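Local structure of mitogen-activated protein kinase kinase kinase 15 (Homo sapiens, 6V0M) at residues G15-A18 and K19-E22. The protein is a serine/threonine kinase of the apoptosis signal-regulating family, probably phosphorylating MAP kinase kinases, and carries this sterile alpha-motif domain likely used in complex formation. Numbering follows the deposited sequence.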
ATOM      1  N   GLY A  15      -9.229  -0.891   3.165  1.00 37.07           N
ATOM      2  CA  GLY A  15      -9.829  -0.409   4.421  1.00 33.50           C
ATOM      3  C   GLY A  15      -9.073   0.669   5.166  1.00 37.09           C
ATOM      4  O   GLY A  15      -9.191   0.818   6.373  1.00 37.46           O
ATOM      5  N   ALA A  16      -8.254   1.442   4.441  1.00 30.08           N
ATOM      6  CA  ALA A  16      -7.469   2.473   5.057  1.00 28.71           C
ATOM      7  C   ALA A  16      -8.355   3.668   5.386  1.00 32.40           C
ATOM      8  O   ALA A  16      -9.247   4.031   4.634  1.00 34.04           O
ATOM      9  CB  ALA A  16      -6.349   2.906   4.107  1.00 29.52           C
ATOM     10  N   ASP A  17      -8.121   4.246   6.557  1.00 30.09           N
ATOM     11  CA  ASP A  17      -8.806   5.443   7.065  1.00 36.04           C
ATOM     12  C   ASP A  17      -8.131   6.700   6.471  1.00 34.37           C
ATOM     13  O   ASP A  17      -6.992   6.650   5.967  1.00 30.04           O
ATOM     14  CB  ASP A  17      -8.697   5.495   8.575  1.00 37.67           C
ATOM     15  CG  ASP A  17      -7.273   5.584   9.027  1.00 48.03           C
ATOM     16  OD1 ASP A  17      -6.535   4.560   8.933  1.00 58.74           O
ATOM     17  OD2 ASP A  17      -6.857   6.698   9.391  1.00 56.56           O
ATOM     18  N   ALA A  18      -8.838   7.822   6.539  1.00 35.44           N
ATOM     19  CA  ALA A  18      -8.395   9.067   5.911  1.00 35.39           C
ATOM     20  C   ALA A  18      -7.037   9.538   6.424  1.00 38.55           C
ATOM     21  O   ALA A  18      -6.246  10.037   5.648  1.00 37.83           O
ATOM     22  CB  ALA A  18      -9.432  10.154   6.150  1.00 36.83           C
ATOM     23  N   LYS A  19      -6.774   9.390   7.738  1.00 39.45           N
ATOM     24  CA  LYS A  19      -5.499   9.834   8.291  1.00 40.02           C
ATOM     25  C   LYS A  19      -4.349   9.005   7.795  1.00 35.65           C
ATOM     26  O   LYS A  19      -3.270   9.515   7.509  1.00 34.48           O
ATOM     27  CB  LYS A  19      -5.499   9.867   9.846  1.00 48.82           C
ATOM     28  CG  LYS A  19      -6.555  10.749  10.475  1.00 54.54           C
ATOM     29  CD  LYS A  19      -5.998  11.953  11.255  1.00 61.73           C
ATOM     30  CE  LYS A  19      -5.548  13.085  10.343  1.00 62.34           C
ATOM     31  NZ  LYS A  19      -4.441  13.885  10.940  1.00 65.70           N
ATOM     32  N   THR A  20      -4.556   7.690   7.652  1.00 33.05           N
ATOM     33  CA  THR A  20      -3.556   6.834   7.122  1.00 30.87           C
ATOM     34  C   THR A  20      -3.251   7.120   5.662  1.00 29.28           C
ATOM     35  O   THR A  20      -2.065   7.096   5.252  1.00 24.23           O
ATOM     36  CB  THR A  20      -3.883   5.348   7.296  1.00 36.64           C
ATOM     37  OG1 THR A  20      -3.982   5.118   8.701  1.00 37.07           O
ATOM     38  CG2 THR A  20      -2.759   4.485   6.685  1.00 38.06           C
ATOM     39  N   ILE A  21      -4.317   7.374   4.898  1.00 27.16           N
ATOM     40  CA  ILE A  21      -4.211   7.709   3.504  1.00 26.16           C
ATOM     41  C   ILE A  21      -3.355   9.010   3.391  1.00 22.82           C
ATOM     42  O   ILE A  21      -2.457   9.104   2.527  1.00 22.41           O
ATOM     43  CB  ILE A  21      -5.590   7.823   2.843  1.00 28.75           C
ATOM     44  CG1 ILE A  21      -6.212   6.411   2.664  1.00 28.78           C
ATOM     45  CG2 ILE A  21      -5.558   8.596   1.515  1.00 29.98           C
ATOM     46  CD1 ILE A  21      -7.648   6.476   2.250  1.00 30.14           C
ATOM     47  N   GLU A  22      -3.618   9.970   4.255  1.00 26.05           N
ATOM     48  CA  GLU A  22      -2.840  11.231   4.239  1.00 27.90           C
ATOM     49  C   GLU A  22      -1.364  11.027   4.471  1.00 27.83           C
ATOM     50  O   GLU A  22      -0.525  11.584   3.753  1.00 24.86           O
ATOM     51  CB  GLU A  22      -3.390  12.238   5.247  1.00 32.38           C
ATOM     52  CG  GLU A  22      -4.698  12.839   4.811  1.00 33.52           C
ATOM     53  CD  GLU A  22      -5.355  13.712   5.872  1.00 38.24           C
ATOM     54  OE1 GLU A  22      -4.680  14.007   6.886  1.00 35.47           O
ATOM     55  OE2 GLU A  22      -6.531  14.123   5.661  1.00 40.19           O
TER
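Asp17 is the N-cap of helix 18-26, and its carboxylate folds back onto the first turn, where it accepts two bonds from Thr20. The backbone N of Thr20 donates to Asp17 OD2 at 3.1 Å. This is the capping bond, and the N-H comes from above the carboxylate plane, 51° out of it. The hydroxyl OG1 of Thr20 donates to Asp17 OD1 at 2.6 Å. It arrives on the syn side and lies much closer to the plane. The two side chains cross at about a right angle. Asp17 CG sits between its own backbone N and carbonyl carbon (chi1 61°), which turns the carboxylate toward the start of the helix. With an alanine here, both carboxylate bonds would go, and Thr20 N is likely to lose its cap while the Thr20 hydroxyl is left without this acceptor.

Backbone bonds continue from the cap. Ile21 N donates to Asp17 O at 3.0 Å. Glu22 N donates to Ala18 O, also at 3.0 Å. CG of Glu22 packs beside that same oxygen.

The apolar contact lies apart from the carboxylate. Ala16 CB meets Ile21 CG1 at 3.8 Å, and the same CG1 lies 3.4 Å from Asp17 O. Ile21 CG1 stands beside its own backbone N (chi1 -73°), which brings this branch back toward the loop.

The loop follows helix 4-13, which ends in a Schellman motif at Gly15, with positive phi. Ile21 packs on Ile8, Leu11 and Arg12 of that helix. Ala16 touches Leu11 and also Leu52 of helix 50-70. Thr20 meets Leu52 too, as well as Leu48 and Arg49 in the preceding loop. The capped turn thus joins the first two helices of the sterile alpha-motif bundle to the long last one.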